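Local coordinates for cadherin-23 (Mus musculus, PDB 5UZ8), which probably serves in the calcium-dependent adhesion that underlies mechanotransduction in hearing, as a rod of tandem extracellular cadherin repeats, at residues D2-F10 with A88-E99; Q118-D128 with V207-D218. One frame throughout, in Å; residues are numbered along the deposited sequence.

Interaction 1 (D2-F10 with A88-E99); sequences DNTPQFKPF and ASDNGSPPRAAE. With CA (calcium ion), chain H.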
loop_
_atom_site.group_PDB
_atom_site.type_symbol
_atom_site.label_atom_id
_atom_site.label_comp_id
_atom_site.label_asym_id
_atom_site.label_seq_id
_atom_site.Cartn_x
_atom_site.Cartn_y
_atom_site.Cartn_z
ATOM N N ASP A 2 28.771 8.476 -65.205
ATOM C CA ASP A 2 28.428 7.034 -64.952
ATOM C C ASP A 2 28.874 6.516 -63.561
ATOM O O ASP A 2 29.209 5.337 -63.394
ATOM C CB ASP A 2 28.982 6.143 -66.081
ATOM C CG ASP A 2 30.465 6.365 -66.338
ATOM O OD1 ASP A 2 31.130 7.046 -65.510
ATOM O OD2 ASP A 2 30.962 5.878 -67.383
ATOM N N ASN A 3 28.870 7.402 -62.570
ATOM C CA ASN A 3 29.192 7.033 -61.192
ATOM C C ASN A 3 27.885 6.841 -60.385
ATOM O O ASN A 3 26.970 7.633 -60.505
ATOM C CB ASN A 3 30.076 8.115 -60.552
ATOM C CG ASN A 3 31.435 8.229 -61.229
ATOM O OD1 ASN A 3 32.312 7.394 -61.026
ATOM N ND2 ASN A 3 31.599 9.247 -62.064
ATOM N N THR A 4 27.801 5.760 -59.622
ATOM C CA THR A 4 26.688 5.499 -58.709
ATOM C C THR A 4 26.857 6.327 -57.433
ATOM O O THR A 4 27.974 6.491 -56.961
ATOM C CB THR A 4 26.683 4.006 -58.356
ATOM O OG1 THR A 4 26.655 3.275 -59.582
ATOM C CG2 THR A 4 25.485 3.608 -57.491
ATOM N N PRO A 5 25.752 6.853 -56.862
ATOM C CA PRO A 5 25.901 7.541 -55.584
ATOM C C PRO A 5 26.539 6.656 -54.517
ATOM O O PRO A 5 26.257 5.446 -54.455
ATOM C CB PRO A 5 24.458 7.894 -55.207
ATOM C CG PRO A 5 23.759 8.038 -56.536
ATOM C CD PRO A 5 24.381 6.996 -57.404
ATOM N N GLN A 6 27.382 7.272 -53.684
ATOM C CA GLN A 6 27.986 6.579 -52.569
ATOM C C GLN A 6 27.628 7.272 -51.267
ATOM O O GLN A 6 27.738 8.493 -51.159
ATOM C CB GLN A 6 29.507 6.585 -52.695
ATOM C CG GLN A 6 30.068 6.053 -53.995
ATOM C CD GLN A 6 31.556 6.322 -54.073
ATOM O OE1 GLN A 6 32.347 5.617 -53.460
ATOM N NE2 GLN A 6 31.932 7.376 -54.756
ATOM N N PHE A 7 27.267 6.488 -50.270
ATOM C CA PHE A 7 26.989 7.025 -48.948
ATOM C C PHE A 7 28.286 7.411 -48.268
ATOM O O PHE A 7 29.358 6.854 -48.568
ATOM C CB PHE A 7 26.155 6.042 -48.106
ATOM C CG PHE A 7 24.704 5.973 -48.552
ATOM C CD1 PHE A 7 23.804 6.970 -48.179
ATOM C CD2 PHE A 7 24.265 4.948 -49.376
ATOM C CE1 PHE A 7 22.483 6.917 -48.607
ATOM C CE2 PHE A 7 22.950 4.889 -49.804
ATOM C CZ PHE A 7 22.067 5.886 -49.442
ATOM N N LYS A 8 28.165 8.426 -47.419
ATOM C CA LYS A 8 29.249 8.991 -46.672
ATOM C C LYS A 8 29.086 8.683 -45.179
ATOM O O LYS A 8 27.973 8.668 -44.674
ATOM C CB LYS A 8 29.293 10.495 -46.912
ATOM C CG LYS A 8 29.520 10.822 -48.391
ATOM C CD LYS A 8 30.973 11.032 -48.675
ATOM C CE LYS A 8 31.268 12.498 -48.396
ATOM N NZ LYS A 8 32.618 12.651 -47.857
ATOM N N PRO A 9 30.171 8.430 -44.466
ATOM C CA PRO A 9 31.527 8.352 -44.994
ATOM C C PRO A 9 31.738 7.154 -45.932
ATOM O O PRO A 9 31.003 6.171 -45.868
ATOM C CB PRO A 9 32.379 8.190 -43.725
ATOM C CG PRO A 9 31.479 7.471 -42.785
ATOM C CD PRO A 9 30.053 7.878 -43.107
ATOM N N PHE A 10 32.713 7.268 -46.817
ATOM C CA PHE A 10 32.866 6.280 -47.858
ATOM C C PHE A 10 33.094 4.887 -47.230
ATOM O O PHE A 10 33.904 4.728 -46.330
ATOM C CB PHE A 10 34.039 6.635 -48.757
ATOM C CG PHE A 10 33.791 7.802 -49.673
ATOM C CD1 PHE A 10 32.697 7.808 -50.555
ATOM C CD2 PHE A 10 34.669 8.878 -49.693
ATOM C CE1 PHE A 10 32.508 8.874 -51.444
ATOM C CE2 PHE A 10 34.485 9.947 -50.580
ATOM C CZ PHE A 10 33.415 9.931 -51.470
ATOM N N ALA A 88 19.457 6.399 -52.304
ATOM C CA ALA A 88 19.993 7.618 -52.878
ATOM C C ALA A 88 20.136 7.345 -54.382
ATOM O O ALA A 88 20.891 6.463 -54.763
ATOM C CB ALA A 88 21.350 7.922 -52.263
ATOM N N SER A 89 19.368 8.049 -55.210
ATOM C CA SER A 89 19.316 7.787 -56.653
ATOM C C SER A 89 19.773 9.045 -57.384
ATOM O O SER A 89 19.406 10.146 -56.997
ATOM C CB SER A 89 17.891 7.431 -57.077
ATOM O OG SER A 89 17.847 7.160 -58.482
ATOM N N ASP A 90 20.593 8.900 -58.415
ATOM C CA ASP A 90 20.850 10.050 -59.270
ATOM C C ASP A 90 19.667 10.148 -60.200
ATOM O O ASP A 90 18.803 9.274 -60.199
ATOM C CB ASP A 90 22.198 9.998 -60.007
ATOM C CG ASP A 90 22.300 8.874 -61.050
ATOM O OD1 ASP A 90 21.286 8.453 -61.664
ATOM O OD2 ASP A 90 23.437 8.403 -61.269
ATOM N N ASN A 91 19.616 11.203 -60.989
ATOM C CA ASN A 91 18.469 11.406 -61.864
ATOM C C ASN A 91 18.864 11.208 -63.320
ATOM O O ASN A 91 18.257 11.785 -64.203
ATOM C CB ASN A 91 17.847 12.778 -61.594
ATOM C CG ASN A 91 16.988 12.781 -60.343
ATOM O OD1 ASN A 91 15.762 12.730 -60.436
ATOM N ND2 ASN A 91 17.626 12.796 -59.164
ATOM N N GLY A 92 19.851 10.343 -63.557
ATOM C CA GLY A 92 20.323 10.037 -64.903
ATOM C C GLY A 92 19.370 9.140 -65.664
ATOM O O GLY A 92 18.352 8.676 -65.125
ATOM N N SER A 93 19.745 8.861 -66.906
ATOM C CA SER A 93 18.812 8.390 -67.935
ATOM C C SER A 93 18.295 6.974 -67.693
ATOM O O SER A 93 17.073 6.770 -67.680
ATOM C CB SER A 93 19.441 8.531 -69.307
ATOM O OG SER A 93 19.760 9.891 -69.510
ATOM N N PRO A 94 19.203 5.987 -67.538
ATOM C CA PRO A 94 18.860 4.949 -66.567
ATOM C C PRO A 94 19.458 5.422 -65.246
ATOM O O PRO A 94 20.668 5.648 -65.189
ATOM C CB PRO A 94 19.565 3.702 -67.111
ATOM C CG PRO A 94 20.716 4.227 -67.910
ATOM C CD PRO A 94 20.403 5.641 -68.324
ATOM N N PRO A 95 18.621 5.650 -64.208
ATOM C CA PRO A 95 19.211 6.165 -62.976
ATOM C C PRO A 95 20.087 5.118 -62.287
ATOM O O PRO A 95 19.851 3.924 -62.441
ATOM C CB PRO A 95 17.986 6.505 -62.112
ATOM C CG PRO A 95 16.926 5.587 -62.604
ATOM C CD PRO A 95 17.167 5.454 -64.078
ATOM N N ARG A 96 21.104 5.575 -61.570
ATOM C CA ARG A 96 21.901 4.722 -60.715
ATOM C C ARG A 96 21.599 5.109 -59.284
ATOM O O ARG A 96 21.399 6.288 -58.962
ATOM C CB ARG A 96 23.389 4.904 -60.993
ATOM C CG ARG A 96 23.836 4.520 -62.398
ATOM C CD ARG A 96 25.334 4.778 -62.549
ATOM N NE ARG A 96 25.912 4.181 -63.746
ATOM C CZ ARG A 96 25.814 4.679 -64.981
ATOM N NH1 ARG A 96 26.399 4.043 -66.003
ATOM N NH2 ARG A 96 25.138 5.806 -65.217
ATOM N N ALA A 97 21.574 4.110 -58.421
ATOM C CA ALA A 97 21.184 4.322 -57.055
ATOM C C ALA A 97 21.947 3.402 -56.133
ATOM O O ALA A 97 22.496 2.404 -56.553
ATOM C CB ALA A 97 19.686 4.113 -56.906
ATOM N N ALA A 98 21.995 3.783 -54.865
ATOM C CA ALA A 98 22.508 2.929 -53.825
ATOM C C ALA A 98 21.501 2.937 -52.687
ATOM O O ALA A 98 20.711 3.864 -52.568
ATOM C CB ALA A 98 23.835 3.453 -53.323
ATOM N N GLU A 99 21.561 1.884 -51.874
ATOM C CA GLU A 99 20.692 1.713 -50.737
ATOM C C GLU A 99 21.495 1.288 -49.533
ATOM O O GLU A 99 22.503 0.617 -49.660
ATOM C CB GLU A 99 19.646 0.660 -51.046
ATOM C CG GLU A 99 18.585 1.179 -51.997
ATOM C CD GLU A 99 17.484 0.186 -52.278
ATOM O OE1 GLU A 99 17.371 -0.833 -51.556
ATOM O OE2 GLU A 99 16.716 0.453 -53.218
HETATM CA CA CA H . 25.700 9.405 -61.317
HETATM O O HOH W 1 25.343 8.682 -63.587
#
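Thr4 and Arg96 mark the closest pass of the two backbones, their CA atoms 5.2 Å apart, where segment 2-10 runs alongside the hairpin 88-99 without a hydrogen bond to it. Arg96 carries the contact beside the chain start. With CG beside the backbone N (chi1 -63°) and the chain extended to NE, it crosses Thr4 at about a right angle, and CD lies 3.6 Å from Thr4 OG1. The guanidinium then lies flat over Asp2, whose CA sits above its centre and whose CB is 3.3 Å from NH1. The Asp2 carboxylate turns aside, OD2 staying 5.1 Å from Arg96 NH1, which suggests only a distant attraction. With an alanine here, the flat cover over Asp2 and the CD contact with Thr4 would be gone, and Asp2 would probably be freer to shift. Farther in, Pro5 packs its ring on the carbonyls of Ala88 and Arg96, while Phe7 CZ meets Ala88 CB at 3.6 Å and the ring edge faces Ala98 O. Asp90 divides its carboxylate between two tasks: OD1 takes Gly92 N, in an Asx turn, and Arg96 N from opposite faces, whereas OD2 binds calcium at 2.5 Å. Asn3 O binds the same ion at 2.3 Å, and Asp36, Asp38 and Asn42 complete the protein ligands. Calcium thus supplies the polar tie between chain start and hairpin, consistent with the site at a cadherin repeat's N-terminal end.

Interaction 2 (Q118-D128 with V207-D218); sequences QPSYQEAVFED and VQVVIRVLDVND. With CA (calcium ion), chain F; CA (calcium ion), chain G; CA (calcium ion), chain E; GSH (glutathione), chain L.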
loop_
_atom_site.group_PDB
_atom_site.type_symbol
_atom_site.label_atom_id
_atom_site.label_comp_id
_atom_site.label_asym_id
_atom_site.label_seq_id
_atom_site.Cartn_x
_atom_site.Cartn_y
_atom_site.Cartn_z
ATOM N N GLN A 118 -3.764 -3.340 -6.687
ATOM C CA GLN A 118 -5.126 -3.189 -6.111
ATOM C C GLN A 118 -5.363 -1.727 -5.819
ATOM O O GLN A 118 -4.397 -0.985 -5.606
ATOM C CB GLN A 118 -5.328 -3.957 -4.806
ATOM C CG GLN A 118 -5.066 -5.431 -4.892
ATOM C CD GLN A 118 -5.442 -6.266 -3.643
ATOM O OE1 GLN A 118 -5.226 -7.478 -3.688
ATOM N NE2 GLN A 118 -6.017 -5.668 -2.558
ATOM N N PRO A 119 -6.639 -1.306 -5.788
ATOM C CA PRO A 119 -6.978 0.080 -5.426
ATOM C C PRO A 119 -6.797 0.366 -3.922
ATOM O O PRO A 119 -6.665 1.515 -3.530
ATOM C CB PRO A 119 -8.435 0.214 -5.872
ATOM C CG PRO A 119 -8.981 -1.175 -5.897
ATOM C CD PRO A 119 -7.813 -2.033 -6.311
ATOM N N SER A 120 -6.802 -0.692 -3.120
ATOM C CA SER A 120 -6.531 -0.599 -1.702
ATOM C C SER A 120 -6.299 -1.997 -1.177
ATOM O O SER A 120 -6.467 -2.989 -1.906
ATOM C CB SER A 120 -7.637 0.151 -0.922
ATOM O OG SER A 120 -8.734 -0.658 -0.545
ATOM N N TYR A 121 -5.770 -2.064 0.043
ATOM C CA TYR A 121 -5.446 -3.350 0.690
ATOM C C TYR A 121 -6.046 -3.349 2.052
ATOM O O TYR A 121 -6.180 -2.281 2.665
ATOM C CB TYR A 121 -3.947 -3.550 0.780
ATOM C CG TYR A 121 -3.265 -3.705 -0.578
ATOM C CD1 TYR A 121 -2.830 -2.591 -1.279
ATOM C CD2 TYR A 121 -3.042 -4.972 -1.141
ATOM C CE1 TYR A 121 -2.186 -2.717 -2.510
ATOM C CE2 TYR A 121 -2.387 -5.121 -2.377
ATOM C CZ TYR A 121 -1.968 -3.990 -3.045
ATOM O OH TYR A 121 -1.347 -4.091 -4.261
ATOM N N GLN A 122 -6.416 -4.522 2.549
ATOM C CA GLN A 122 -6.956 -4.627 3.903
ATOM C C GLN A 122 -6.742 -6.024 4.468
ATOM O O GLN A 122 -6.898 -7.022 3.741
ATOM C CB GLN A 122 -8.446 -4.288 3.941
ATOM C CG GLN A 122 -9.070 -4.468 5.336
ATOM C CD GLN A 122 -10.434 -3.810 5.478
ATOM O OE1 GLN A 122 -11.186 -4.069 6.454
ATOM N NE2 GLN A 122 -10.763 -2.942 4.522
ATOM N N GLU A 123 -6.350 -6.077 5.737
ATOM C CA GLU A 123 -6.334 -7.336 6.483
ATOM C C GLU A 123 -6.794 -7.095 7.902
ATOM O O GLU A 123 -6.714 -5.970 8.395
ATOM C CB GLU A 123 -4.944 -7.949 6.550
ATOM C CG GLU A 123 -4.354 -8.430 5.250
ATOM C CD GLU A 123 -5.068 -9.593 4.603
ATOM O OE1 GLU A 123 -5.822 -10.342 5.290
ATOM O OE2 GLU A 123 -4.854 -9.720 3.352
ATOM N N ALA A 124 -7.243 -8.162 8.545
ATOM C CA ALA A 124 -7.600 -8.127 9.960
ATOM C C ALA A 124 -6.673 -9.064 10.682
ATOM O O ALA A 124 -6.436 -10.204 10.211
ATOM C CB ALA A 124 -9.039 -8.570 10.166
ATOM N N VAL A 125 -6.166 -8.629 11.823
ATOM C CA VAL A 125 -5.254 -9.435 12.613
ATOM C C VAL A 125 -5.665 -9.348 14.053
ATOM O O VAL A 125 -6.152 -8.313 14.471
ATOM C CB VAL A 125 -3.782 -9.007 12.465
ATOM C CG1 VAL A 125 -3.319 -9.198 11.009
ATOM C CG2 VAL A 125 -3.542 -7.577 12.926
ATOM N N PHE A 126 -5.415 -10.401 14.816
ATOM C CA PHE A 126 -5.677 -10.362 16.253
ATOM C C PHE A 126 -4.621 -9.507 16.946
ATOM O O PHE A 126 -3.471 -9.461 16.537
ATOM C CB PHE A 126 -5.754 -11.765 16.854
ATOM C CG PHE A 126 -7.029 -12.500 16.508
ATOM C CD1 PHE A 126 -8.200 -12.264 17.222
ATOM C CD2 PHE A 126 -7.063 -13.411 15.456
ATOM C CE1 PHE A 126 -9.383 -12.922 16.896
ATOM C CE2 PHE A 126 -8.245 -14.068 15.116
ATOM C CZ PHE A 126 -9.399 -13.831 15.836
ATOM N N GLU A 127 -5.041 -8.806 17.987
ATOM C CA GLU A 127 -4.166 -7.924 18.742
ATOM C C GLU A 127 -2.967 -8.614 19.373
ATOM O O GLU A 127 -1.961 -7.942 19.670
ATOM C CB GLU A 127 -4.969 -7.127 19.793
ATOM C CG GLU A 127 -5.633 -7.958 20.881
ATOM C CD GLU A 127 -6.256 -7.095 21.957
ATOM O OE1 GLU A 127 -5.593 -6.118 22.375
ATOM O OE2 GLU A 127 -7.435 -7.330 22.339
ATOM N N ASP A 128 -3.019 -9.939 19.519
ATOM C CA ASP A 128 -1.873 -10.681 20.056
ATOM C C ASP A 128 -0.924 -11.226 18.973
ATOM O O ASP A 128 -0.062 -12.065 19.249
ATOM C CB ASP A 128 -2.333 -11.784 21.023
ATOM C CG ASP A 128 -3.167 -12.847 20.358
ATOM O OD1 ASP A 128 -3.518 -12.688 19.169
ATOM O OD2 ASP A 128 -3.484 -13.862 21.037
ATOM N N VAL A 207 -0.927 4.002 -2.110
ATOM C CA VAL A 207 -2.154 3.275 -1.873
ATOM C C VAL A 207 -2.446 3.221 -0.361
ATOM O O VAL A 207 -1.502 3.337 0.452
ATOM C CB VAL A 207 -2.070 1.870 -2.475
ATOM C CG1 VAL A 207 -1.114 0.993 -1.698
ATOM C CG2 VAL A 207 -3.418 1.206 -2.544
ATOM N N GLN A 208 -3.727 3.091 0.024
ATOM C CA GLN A 208 -4.082 2.965 1.433
ATOM C C GLN A 208 -4.189 1.496 1.823
ATOM O O GLN A 208 -4.710 0.662 1.059
ATOM C CB GLN A 208 -5.363 3.709 1.797
ATOM C CG GLN A 208 -5.361 5.181 1.476
ATOM C CD GLN A 208 -4.338 5.946 2.267
ATOM O OE1 GLN A 208 -3.284 6.388 1.724
ATOM N NE2 GLN A 208 -4.600 6.089 3.539
ATOM N N VAL A 209 -3.658 1.198 3.003
ATOM C CA VAL A 209 -3.659 -0.142 3.597
ATOM C C VAL A 209 -4.338 -0.092 4.959
ATOM O O VAL A 209 -3.850 0.618 5.844
ATOM C CB VAL A 209 -2.227 -0.659 3.779
ATOM C CG1 VAL A 209 -2.261 -2.086 4.364
ATOM C CG2 VAL A 209 -1.493 -0.619 2.444
ATOM N N VAL A 210 -5.460 -0.806 5.112
ATOM C CA VAL A 210 -6.201 -0.889 6.343
ATOM C C VAL A 210 -5.787 -2.147 7.097
ATOM O O VAL A 210 -5.807 -3.264 6.550
ATOM C CB VAL A 210 -7.731 -0.951 6.111
ATOM C CG1 VAL A 210 -8.482 -1.097 7.434
ATOM C CG2 VAL A 210 -8.208 0.288 5.384
ATOM N N ILE A 211 -5.466 -1.988 8.368
ATOM C CA ILE A 211 -5.244 -3.133 9.243
ATOM C C ILE A 211 -6.217 -2.998 10.398
ATOM O O ILE A 211 -6.108 -2.072 11.214
ATOM C CB ILE A 211 -3.794 -3.230 9.750
ATOM C CG1 ILE A 211 -2.868 -3.578 8.591
ATOM C CG2 ILE A 211 -3.669 -4.322 10.827
ATOM C CD1 ILE A 211 -1.410 -3.215 8.797
ATOM N N ARG A 212 -7.177 -3.911 10.459
ATOM C CA ARG A 212 -8.170 -3.910 11.530
ATOM C C ARG A 212 -7.706 -4.887 12.595
ATOM O O ARG A 212 -7.249 -5.986 12.285
ATOM C CB ARG A 212 -9.556 -4.241 11.015
ATOM C CG ARG A 212 -10.022 -3.238 9.966
ATOM C CD ARG A 212 -11.528 -3.268 9.710
ATOM N NE ARG A 212 -11.851 -2.328 8.660
ATOM C CZ ARG A 212 -11.979 -1.009 8.816
ATOM N NH1 ARG A 212 -11.902 -0.431 10.021
ATOM N NH2 ARG A 212 -12.214 -0.266 7.741
ATOM N N VAL A 213 -7.792 -4.461 13.853
ATOM C CA VAL A 213 -7.217 -5.213 14.959
ATOM C C VAL A 213 -8.362 -5.876 15.697
ATOM O O VAL A 213 -9.224 -5.200 16.254
ATOM C CB VAL A 213 -6.441 -4.289 15.897
ATOM C CG1 VAL A 213 -5.797 -5.077 17.034
ATOM C CG2 VAL A 213 -5.392 -3.540 15.111
ATOM N N LEU A 214 -8.357 -7.192 15.693
ATOM C CA LEU A 214 -9.427 -7.993 16.302
ATOM C C LEU A 214 -9.171 -8.245 17.786
ATOM O O LEU A 214 -8.031 -8.434 18.202
ATOM C CB LEU A 214 -9.567 -9.325 15.553
ATOM C CG LEU A 214 -9.772 -9.179 14.050
ATOM C CD1 LEU A 214 -9.805 -10.549 13.384
ATOM C CD2 LEU A 214 -11.032 -8.391 13.744
ATOM N N ASP A 215 -10.252 -8.309 18.568
ATOM C CA ASP A 215 -10.161 -8.404 20.023
ATOM C C ASP A 215 -9.725 -9.790 20.482
ATOM O O ASP A 215 -10.159 -10.807 19.923
ATOM C CB ASP A 215 -11.511 -8.088 20.634
ATOM C CG ASP A 215 -11.438 -7.756 22.099
ATOM O OD1 ASP A 215 -10.493 -7.044 22.539
ATOM O OD2 ASP A 215 -12.374 -8.206 22.814
ATOM N N VAL A 216 -8.890 -9.800 21.502
ATOM C CA VAL A 216 -8.618 -10.954 22.351
ATOM C C VAL A 216 -9.112 -10.552 23.732
ATOM O O VAL A 216 -9.073 -9.357 24.101
ATOM C CB VAL A 216 -7.093 -11.218 22.391
ATOM C CG1 VAL A 216 -6.685 -12.251 23.423
ATOM C CG2 VAL A 216 -6.660 -11.625 21.001
ATOM N N ASN A 217 -9.629 -11.515 24.478
ATOM C CA ASN A 217 -10.075 -11.197 25.825
ATOM C C ASN A 217 -8.844 -11.073 26.726
ATOM O O ASN A 217 -8.446 -12.050 27.355
ATOM C CB ASN A 217 -11.007 -12.277 26.383
ATOM C CG ASN A 217 -11.648 -11.842 27.680
ATOM O OD1 ASN A 217 -11.960 -10.659 27.849
ATOM N ND2 ASN A 217 -11.797 -12.759 28.617
ATOM N N ASP A 218 -8.204 -9.903 26.766
ATOM C CA ASP A 218 -6.994 -9.738 27.576
ATOM C C ASP A 218 -7.164 -8.738 28.713
ATOM O O ASP A 218 -6.198 -8.410 29.355
ATOM C CB ASP A 218 -5.770 -9.401 26.729
ATOM C CG ASP A 218 -5.952 -8.147 25.813
ATOM O OD1 ASP A 218 -7.065 -7.621 25.586
ATOM O OD2 ASP A 218 -4.899 -7.706 25.268
HETATM CA CA CA F . -8.828 -6.982 24.154
HETATM CA CA CA G . -5.239 -5.425 24.598
HETATM CA CA CA E . -12.575 -8.976 29.340
HETATM N N1 GSH L . 0.539 -4.199 28.235
HETATM C CA1 GSH L . -0.261 -5.312 27.746
HETATM C C1 GSH L . -0.037 -5.460 26.261
HETATM O O11 GSH L . 0.695 -4.614 25.695
HETATM O O12 GSH L . -0.619 -6.400 25.665
HETATM C CB1 GSH L . -1.760 -5.098 28.036
HETATM C CG1 GSH L . -2.327 -3.886 27.299
HETATM C CD1 GSH L . -3.837 -3.875 27.357
HETATM O OE1 GSH L . -4.510 -4.681 26.720
HETATM N N2 GSH L . -4.374 -2.912 28.099
HETATM C CA2 GSH L . -5.794 -2.627 28.116
HETATM C C2 GSH L . -6.068 -1.196 27.753
HETATM O O2 GSH L . -7.067 -0.656 28.195
HETATM C CB2 GSH L . -6.358 -2.972 29.493
HETATM S SG2 GSH L . -6.173 -4.743 29.763
HETATM N N3 GSH L . -5.219 -0.616 26.895
HETATM C CA3 GSH L . -5.394 0.731 26.385
HETATM C C3 GSH L . -4.272 1.662 26.799
HETATM O O31 GSH L . -4.398 2.868 26.484
HETATM O O32 GSH L . -3.258 1.209 27.389
HETATM O O HOH W 2 -6.157 3.246 -1.500
HETATM O O HOH W 3 -13.739 -1.606 4.917
HETATM O O HOH W 4 -2.857 -5.723 24.093
#
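With CG between the backbone N and the carbonyl carbon in both (chi1 64° and 55°), Glu127 and Asp218 send their carboxylates at each other from opposite directions, to share two calcium ions. Glu127 OE2 binds one ion at 2.3 Å, together with Asp215 OD1, Val216 O and Asp218 OD1, and its anti lone pair accepts Val216 N at 3.0 Å. Glu127 OE1 and Asp218 OD2 hold the second ion, which glutathione OE1 also binds at 2.4 Å. Arg179 pairs with Glu127 and Asp215, and probably helps offset the gathered negative charge. Leading up to this site, seven backbone hydrogen bonds join the segments in parallel. Leu214 CD1 stands over the Phe126 face in a CH-pi contact, 4.1 Å from the ring centroid and 11° off its normal. Near the other end Gln122 OE1 receives Arg212 NE at 2.9 Å, lying near the guanidinium plane while the donor stands above the amide plane. Strand 121-126 is an outer strand of the domain's mixed sheet; strand 204-214 separates it from the antiparallel strand 184-193, and Tyr121 and Glu123 reach strand 134-141 of the other sheet, in a fold that has no helices.

Interactions 1 and 2 belong to successive cadherin domains, their centres 75 Å apart and their nearest atoms about 50 Å apart, so neither can influence the other by touch. Calcium relates them: interaction 1 sits at the N-terminal end of its domain, and the calcium cluster of interaction 2 lies at the C-terminal end of the next. Interaction 2 also supplies Asn217 to a third ion, which Cys219 O and Asp299 help bind; that site is the apparent counterpart of the one Asn3 and Asp90 share in interaction 1. Glutathione reaches interaction 2 only, binding the calcium that Glu127 and Asp218 share. The example shows a rod-like protein repeating one solution, calcium at domain ends, which probably stiffens the junctions.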